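Local atomic coordinates of DegV family protein (Streptococcus agalactiae, PDB entry 3LUP), a protein that binds a long-chain fatty acid, elaidic acid in this crystal, and may take part in lipid transport or fatty acid metabolism. Residues E71-L76 / Q104-E109; Q78-G83 / P111-A116. One frame throughout, in Å; residues are numbered along the deposited sequence.

Both contacts hang on helix 69-81, their centres about 9 Å apart. Interaction 1 is the more buried and is apolar, leucine on leucine: L72 and L76 pack on L106 of the weakly bonded helical turn 106-109, with one carboxylate at the margin. Interaction 2, between the C-terminal turn of the same helix and the loop entering strand 114-116, is mixed. There a buried leucine packs against the helix backbone, while nearer the surface a glutamate lies against an asparagine, all in van der Waals contact. The two are continuous, since L76 O of interaction 1 meets L113 CD1 of interaction 2, and I107 packs on I115. Interaction 1 thus joins a helix to a short helical turn, and interaction 2 joins the helix end to a loop.

Interaction 1: E71-L76 / Q104-E109; sequences ELDDLL and QFLIEE
L72 meets L106 through its branch point: L72 CG lies 3.9 Å from L106 CD1, with L72 CD2 almost as near the same methyl. The CG of L72 is anti to the backbone N (chi1 -179°), which carries its branches toward the helical turn 106-109, and the two side chains pass at a slant. Elsewhere L72 rests on L29 of strand 26-29. D73 follows at the margin. Its side chain runs roughly at right angles to that of L106, and D73 OD1 stands 3.9 Å from L106 CD2 in a plain van der Waals contact; the hydrogen bond of this oxygen goes instead to H110 NE2, just beyond the second segment. One turn after L72, L76 completes the set more loosely, its CD1 4.4 Å from L106 CB, while also touching H110. L106 is therefore approached by three residues of one helical face, and on its own side its CD2 lies over a face of the F105 ring, offset toward the rim. Helix 69-81, which leads into strand 86-89, thus packs on the weakly bonded turn that leads into strand 114-116, a contact between successive connections of a parallel alpha/beta sheet.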
ATOM      1  N   GLU A  71      15.970  12.905  -0.532  1.00 36.22           N
ATOM      2  CA  GLU A  71      15.382  12.991   0.800  1.00 36.67           C
ATOM      3  C   GLU A  71      15.704  11.762   1.637  1.00 36.50           C
ATOM      4  O   GLU A  71      16.046  11.882   2.809  1.00 36.45           O
ATOM      5  CB  GLU A  71      13.872  13.189   0.728  1.00 36.61           C
ATOM      6  CG  GLU A  71      13.467  14.586   0.373  1.00 38.66           C
ATOM      7  CD  GLU A  71      12.027  14.886   0.730  1.00 42.36           C
ATOM      8  OE1 GLU A  71      11.251  13.926   0.924  1.00 44.59           O
ATOM      9  OE2 GLU A  71      11.669  16.082   0.822  1.00 43.32           O
ATOM     10  N   LEU A  72      15.586  10.587   1.030  1.00 36.58           N
ATOM     11  CA  LEU A  72      16.007   9.356   1.679  1.00 36.88           C
ATOM     12  C   LEU A  72      17.486   9.435   2.057  1.00 37.27           C
ATOM     13  O   LEU A  72      17.861   9.188   3.208  1.00 37.52           O
ATOM     14  CB  LEU A  72      15.740   8.138   0.780  1.00 36.58           C
ATOM     15  CG  LEU A  72      16.096   6.739   1.320  1.00 36.13           C
ATOM     16  CD1 LEU A  72      15.705   6.519   2.803  1.00 33.25           C
ATOM     17  CD2 LEU A  72      15.512   5.641   0.420  1.00 34.85           C
ATOM     18  N   ASP A  73      18.314   9.791   1.081  1.00 37.64           N
ATOM     19  CA  ASP A  73      19.749   9.903   1.272  1.00 37.99           C
ATOM     20  C   ASP A  73      20.096  10.759   2.480  1.00 37.84           C
ATOM     21  O   ASP A  73      20.872  10.333   3.334  1.00 37.83           O
ATOM     22  CB  ASP A  73      20.392  10.489   0.026  1.00 38.39           C
ATOM     23  CG  ASP A  73      21.883  10.544   0.129  1.00 40.19           C
ATOM     24  OD1 ASP A  73      22.469   9.525   0.558  1.00 42.50           O
ATOM     25  OD2 ASP A  73      22.468  11.600  -0.210  1.00 42.25           O
ATOM     26  N   ASP A  74      19.509  11.955   2.541  1.00 37.66           N
ATOM     27  CA  ASP A  74      19.728  12.900   3.638  1.00 37.81           C
ATOM     28  C   ASP A  74      19.144  12.419   4.985  1.00 37.58           C
ATOM     29  O   ASP A  74      19.695  12.716   6.057  1.00 37.39           O
ATOM     30  CB  ASP A  74      19.169  14.286   3.271  1.00 38.08           C
ATOM     31  CG  ASP A  74      19.846  14.904   2.025  1.00 39.80           C
ATOM     32  OD1 ASP A  74      21.072  14.706   1.819  1.00 40.57           O
ATOM     33  OD2 ASP A  74      19.142  15.608   1.251  1.00 41.21           O
ATOM     34  N   LEU A  75      18.033  11.685   4.922  1.00 37.29           N
ATOM     35  CA  LEU A  75      17.425  11.085   6.106  1.00 37.01           C
ATOM     36  C   LEU A  75      18.312   9.977   6.687  1.00 37.07           C
ATOM     37  O   LEU A  75      18.450   9.849   7.909  1.00 36.92           O
ATOM     38  CB  LEU A  75      16.045  10.517   5.776  1.00 36.66           C
ATOM     39  CG  LEU A  75      15.261   9.923   6.953  1.00 36.78           C
ATOM     40  CD1 LEU A  75      15.053  10.932   8.090  1.00 36.44           C
ATOM     41  CD2 LEU A  75      13.933   9.414   6.475  1.00 37.47           C
ATOM     42  N   LEU A  76      18.898   9.180   5.801  1.00 36.76           N
ATOM     43  CA  LEU A  76      19.793   8.123   6.211  1.00 36.79           C
ATOM     44  C   LEU A  76      20.994   8.684   6.950  1.00 37.00           C
ATOM     45  O   LEU A  76      21.367   8.187   8.015  1.00 37.19           O
ATOM     46  CB  LEU A  76      20.239   7.292   5.007  1.00 36.63           C
ATOM     47  CG  LEU A  76      19.219   6.300   4.441  1.00 35.69           C
ATOM     48  CD1 LEU A  76      19.874   5.464   3.384  1.00 35.32           C
ATOM     49  CD2 LEU A  76      18.671   5.403   5.518  1.00 34.93           C
ATOM     50  N   GLN A 104      18.116   0.962  -4.033  1.00 37.52           N
ATOM     51  CA  GLN A 104      18.962  -0.160  -3.586  1.00 37.65           C
ATOM     52  C   GLN A 104      20.442   0.174  -3.438  1.00 37.78           C
ATOM     53  O   GLN A 104      21.126  -0.358  -2.545  1.00 37.89           O
ATOM     54  CB  GLN A 104      18.826  -1.375  -4.507  1.00 37.65           C
ATOM     55  CG  GLN A 104      17.477  -2.070  -4.487  1.00 38.62           C
ATOM     56  CD  GLN A 104      16.958  -2.350  -3.088  1.00 40.30           C
ATOM     57  OE1 GLN A 104      17.522  -3.154  -2.340  1.00 39.77           O
ATOM     58  NE2 GLN A 104      15.861  -1.683  -2.730  1.00 41.51           N
ATOM     59  N   PHE A 105      20.945   1.039  -4.315  1.00 37.66           N
ATOM     60  CA  PHE A 105      22.358   1.399  -4.278  1.00 37.67           C
ATOM     61  C   PHE A 105      22.688   2.117  -2.972  1.00 37.54           C
ATOM     62  O   PHE A 105      23.817   2.060  -2.499  1.00 37.90           O
ATOM     63  CB  PHE A 105      22.753   2.236  -5.500  1.00 37.64           C
ATOM     64  CG  PHE A 105      22.351   3.685  -5.410  1.00 38.80           C
ATOM     65  CD1 PHE A 105      21.014   4.066  -5.549  1.00 39.79           C
ATOM     66  CD2 PHE A 105      23.312   4.674  -5.194  1.00 39.91           C
ATOM     67  CE1 PHE A 105      20.639   5.409  -5.465  1.00 40.30           C
ATOM     68  CE2 PHE A 105      22.952   6.020  -5.114  1.00 40.45           C
ATOM     69  CZ  PHE A 105      21.614   6.389  -5.253  1.00 40.71           C
ATOM     70  N   LEU A 106      21.689   2.761  -2.380  1.00 37.45           N
ATOM     71  CA  LEU A 106      21.884   3.528  -1.156  1.00 37.59           C
ATOM     72  C   LEU A 106      22.391   2.717   0.036  1.00 37.74           C
ATOM     73  O   LEU A 106      23.047   3.265   0.924  1.00 37.78           O
ATOM     74  CB  LEU A 106      20.623   4.324  -0.792  1.00 37.58           C
ATOM     75  CG  LEU A 106      20.318   5.595  -1.611  1.00 37.41           C
ATOM     76  CD1 LEU A 106      19.170   6.386  -0.991  1.00 36.30           C
ATOM     77  CD2 LEU A 106      21.545   6.498  -1.746  1.00 37.04           C
ATOM     78  N   ILE A 107      22.105   1.417   0.054  1.00 37.89           N
ATOM     79  CA  ILE A 107      22.631   0.534   1.106  1.00 37.87           C
ATOM     80  C   ILE A 107      24.170   0.518   1.143  1.00 38.35           C
ATOM     81  O   ILE A 107      24.767   0.539   2.228  1.00 38.72           O
ATOM     82  CB  ILE A 107      22.053  -0.896   1.000  1.00 37.89           C
ATOM     83  CG1 ILE A 107      20.519  -0.845   1.152  1.00 37.42           C
ATOM     84  CG2 ILE A 107      22.729  -1.855   2.021  1.00 36.68           C
ATOM     85  CD1 ILE A 107      19.771  -2.044   0.557  1.00 36.72           C
ATOM     86  N   GLU A 108      24.801   0.508  -0.031  1.00 38.39           N
ATOM     87  CA  GLU A 108      26.265   0.584  -0.133  1.00 38.73           C
ATOM     88  C   GLU A 108      26.854   1.964   0.189  1.00 37.97           C
ATOM     89  O   GLU A 108      28.036   2.065   0.529  1.00 37.60           O
ATOM     90  CB  GLU A 108      26.720   0.141  -1.524  1.00 39.38           C
ATOM     91  CG  GLU A 108      27.018  -1.350  -1.625  1.00 42.58           C
ATOM     92  CD  GLU A 108      25.959  -2.206  -0.945  1.00 46.24           C
ATOM     93  OE1 GLU A 108      24.809  -2.277  -1.456  1.00 47.61           O
ATOM     94  OE2 GLU A 108      26.285  -2.801   0.109  1.00 47.78           O
ATOM     95  N   GLU A 109      26.024   3.008   0.081  1.00 37.17           N
ATOM     96  CA  GLU A 109      26.448   4.407   0.289  1.00 36.45           C
ATOM     97  C   GLU A 109      26.417   4.844   1.761  1.00 35.52           C
ATOM     98  O   GLU A 109      26.931   5.912   2.099  1.00 34.80           O
ATOM     99  CB  GLU A 109      25.589   5.384  -0.534  1.00 36.65           C
ATOM    100  CG  GLU A 109      25.437   5.046  -2.015  1.00 38.12           C
ATOM    101  CD  GLU A 109      26.669   5.360  -2.847  1.00 39.20           C
ATOM    102  OE1 GLU A 109      27.505   6.173  -2.397  1.00 39.14           O
ATOM    103  OE2 GLU A 109      26.792   4.800  -3.962  1.00 39.98           O
TER

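Interaction 2: Q78-G83 / P111-A116; sequences QLEKEG and PNLTIA
E80 and L113 bring the C-terminal turn of helix 69-81 against the loop that enters strand 114-116, an outermost strand of the four-stranded parallel sheet in this alpha/beta fold. The contact, the end of a helix packed on a loop, is partly buried and rests on van der Waals touches alone. On its inner side L113 offers both methyls to the helix: CD2 approaches the E80 backbone at CA, 4.1 Å away, and CD1 lies 4.3 Å from E80 CB. The leucine also touches V87 on the neighbouring strand 86-89, so it fills the angle between helix and sheet. T114 and A116 then make backbone hydrogen bonds to T85, V87 and G89, which tie the segment into the sheet directly after the leucine.

Just past E80 the helix stops. G83 closes it in a Schellman motif with a positive phi of 92°, and its N makes a weak bond to E80 O. The residue that packs across the contact thus also belongs to the terminating turn.

Toward the surface, the side chain of E80 takes over. With chi1 near 180° it points away from its own N and runs out straight through CD, far enough to reach N112, while also brushing H110. The carboxylate and amide planes are inclined 62° to each other. N112 presents a carbon to the acid: its CB sits over a face of the carboxylate, 3.6 Å from E80 CD, with both carboxylate oxygens at nearly the same distance from it. As modelled, the amide nitrogen is turned away, 5.2 Å separating N112 ND2 from E80 OE2, whereas N112 OD1 is 3.8 Å from that same oxygen.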
ATOM      1  N   GLN A  78      21.197  11.672   8.408  1.00 38.03           N
ATOM      2  CA  GLN A  78      20.635  12.225   9.653  1.00 38.21           C
ATOM      3  C   GLN A  78      20.415  11.165  10.751  1.00 37.72           C
ATOM      4  O   GLN A  78      20.706  11.402  11.926  1.00 37.66           O
ATOM      5  CB  GLN A  78      19.332  12.991   9.354  1.00 38.48           C
ATOM      6  CG  GLN A  78      18.889  13.963  10.444  1.00 40.90           C
ATOM      7  CD  GLN A  78      20.001  14.950  10.875  1.00 44.97           C
ATOM      8  OE1 GLN A  78      20.778  15.433  10.046  1.00 46.49           O
ATOM      9  NE2 GLN A  78      20.060  15.256  12.177  1.00 45.59           N
ATOM     10  N   LEU A  79      19.913  10.001  10.363  1.00 37.33           N
ATOM     11  CA  LEU A  79      19.696   8.907  11.307  1.00 37.18           C
ATOM     12  C   LEU A  79      21.018   8.392  11.887  1.00 37.06           C
ATOM     13  O   LEU A  79      21.125   8.154  13.094  1.00 36.73           O
ATOM     14  CB  LEU A  79      18.891   7.774  10.647  1.00 37.28           C
ATOM     15  CG  LEU A  79      17.441   8.118  10.262  1.00 37.15           C
ATOM     16  CD1 LEU A  79      16.891   7.181   9.211  1.00 37.26           C
ATOM     17  CD2 LEU A  79      16.549   8.119  11.466  1.00 36.69           C
ATOM     18  N   GLU A  80      22.021   8.251  11.020  1.00 36.97           N
ATOM     19  CA  GLU A  80      23.363   7.834  11.418  1.00 37.07           C
ATOM     20  C   GLU A  80      23.938   8.730  12.505  1.00 36.70           C
ATOM     21  O   GLU A  80      24.503   8.230  13.475  1.00 36.79           O
ATOM     22  CB  GLU A  80      24.289   7.812  10.203  1.00 37.47           C
ATOM     23  CG  GLU A  80      25.736   7.368  10.445  1.00 39.32           C
ATOM     24  CD  GLU A  80      26.540   7.303   9.133  1.00 44.03           C
ATOM     25  OE1 GLU A  80      26.027   6.744   8.122  1.00 46.09           O
ATOM     26  OE2 GLU A  80      27.684   7.817   9.104  1.00 45.08           O
ATOM     27  N   LYS A  81      23.799  10.047  12.341  1.00 36.22           N
ATOM     28  CA  LYS A  81      24.290  10.986  13.355  1.00 35.83           C
ATOM     29  C   LYS A  81      23.314  11.217  14.519  1.00 34.98           C
ATOM     30  O   LYS A  81      23.686  11.736  15.561  1.00 34.49           O
ATOM     31  CB  LYS A  81      24.803  12.294  12.742  1.00 36.05           C
ATOM     32  CG  LYS A  81      23.890  12.984  11.764  1.00 37.11           C
ATOM     33  CD  LYS A  81      24.704  13.927  10.872  1.00 39.15           C
ATOM     34  CE  LYS A  81      23.843  15.074  10.363  1.00 42.28           C
ATOM     35  NZ  LYS A  81      24.437  15.793   9.188  1.00 44.70           N
ATOM     36  N   GLU A  82      22.073  10.792  14.349  1.00 34.36           N
ATOM     37  CA  GLU A  82      21.134  10.823  15.451  1.00 33.80           C
ATOM     38  C   GLU A  82      21.352   9.591  16.358  1.00 33.19           C
ATOM     39  O   GLU A  82      20.665   9.434  17.381  1.00 33.12           O
ATOM     40  CB  GLU A  82      19.699  10.931  14.915  1.00 33.94           C
ATOM     41  CG  GLU A  82      18.954  12.114  15.482  1.00 36.01           C
ATOM     42  CD  GLU A  82      17.890  12.694  14.550  1.00 40.20           C
ATOM     43  OE1 GLU A  82      17.047  11.924  14.011  1.00 41.74           O
ATOM     44  OE2 GLU A  82      17.885  13.941  14.383  1.00 40.84           O
ATOM     45  N   GLY A  83      22.318   8.736  15.988  1.00 32.20           N
ATOM     46  CA  GLY A  83      22.683   7.550  16.771  1.00 31.03           C
ATOM     47  C   GLY A  83      21.998   6.215  16.460  1.00 30.90           C
ATOM     48  O   GLY A  83      22.252   5.216  17.141  1.00 30.96           O
ATOM     49  N   PRO A 111      27.564   2.776   4.760  1.00 33.01           N
ATOM     50  CA  PRO A 111      28.091   1.548   5.348  1.00 33.07           C
ATOM     51  C   PRO A 111      28.081   1.542   6.887  1.00 32.99           C
ATOM     52  O   PRO A 111      28.247   0.484   7.493  1.00 32.91           O
ATOM     53  CB  PRO A 111      29.518   1.483   4.796  1.00 33.02           C
ATOM     54  CG  PRO A 111      29.874   2.888   4.550  1.00 32.97           C
ATOM     55  CD  PRO A 111      28.629   3.595   4.154  1.00 32.87           C
ATOM     56  N   ASN A 112      27.859   2.703   7.501  1.00 33.05           N
ATOM     57  CA  ASN A 112      27.801   2.802   8.963  1.00 32.93           C
ATOM     58  C   ASN A 112      26.453   2.449   9.592  1.00 32.81           C
ATOM     59  O   ASN A 112      26.313   2.517  10.808  1.00 32.98           O
ATOM     60  CB  ASN A 112      28.292   4.165   9.439  1.00 32.70           C
ATOM     61  CG  ASN A 112      29.800   4.324   9.285  1.00 33.55           C
ATOM     62  OD1 ASN A 112      30.265   5.088   8.432  1.00 33.10           O
ATOM     63  ND2 ASN A 112      30.575   3.596  10.106  1.00 33.52           N
ATOM     64  N   LEU A 113      25.480   2.065   8.766  1.00 32.59           N
ATOM     65  CA  LEU A 113      24.208   1.517   9.252  1.00 32.48           C
ATOM     66  C   LEU A 113      23.963   0.150   8.643  1.00 32.25           C
ATOM     67  O   LEU A 113      24.415  -0.129   7.531  1.00 32.61           O
ATOM     68  CB  LEU A 113      23.032   2.407   8.858  1.00 32.50           C
ATOM     69  CG  LEU A 113      22.938   3.856   9.323  1.00 32.80           C
ATOM     70  CD1 LEU A 113      22.187   4.643   8.257  1.00 32.37           C
ATOM     71  CD2 LEU A 113      22.263   3.964  10.693  1.00 32.40           C
ATOM     72  N   THR A 114      23.238  -0.693   9.371  1.00 32.01           N
ATOM     73  CA  THR A 114      22.758  -1.950   8.832  1.00 31.98           C
ATOM     74  C   THR A 114      21.344  -1.687   8.350  1.00 32.05           C
ATOM     75  O   THR A 114      20.472  -1.303   9.138  1.00 32.02           O
ATOM     76  CB  THR A 114      22.787  -3.058   9.873  1.00 31.84           C
ATOM     77  OG1 THR A 114      24.140  -3.268  10.281  1.00 33.02           O
ATOM     78  CG2 THR A 114      22.263  -4.346   9.283  1.00 31.57           C
ATOM     79  N   ILE A 115      21.141  -1.886   7.045  1.00 31.97           N
ATOM     80  CA  ILE A 115      19.952  -1.411   6.339  1.00 31.59           C
ATOM     81  C   ILE A 115      19.314  -2.522   5.530  1.00 31.47           C
ATOM     82  O   ILE A 115      19.993  -3.210   4.769  1.00 31.68           O
ATOM     83  CB  ILE A 115      20.309  -0.263   5.371  1.00 31.36           C
ATOM     84  CG1 ILE A 115      21.011   0.867   6.118  1.00 31.23           C
ATOM     85  CG2 ILE A 115      19.068   0.263   4.673  1.00 31.25           C
ATOM     86  CD1 ILE A 115      21.765   1.823   5.211  1.00 31.83           C
ATOM     87  N   ALA A 116      18.005  -2.689   5.683  1.00 31.29           N
ATOM     88  CA  ALA A 116      17.273  -3.624   4.836  1.00 30.89           C
ATOM     89  C   ALA A 116      16.059  -2.949   4.219  1.00 30.79           C
ATOM     90  O   ALA A 116      15.226  -2.367   4.934  1.00 31.20           O
ATOM     91  CB  ALA A 116      16.877  -4.867   5.608  1.00 30.43           C
TER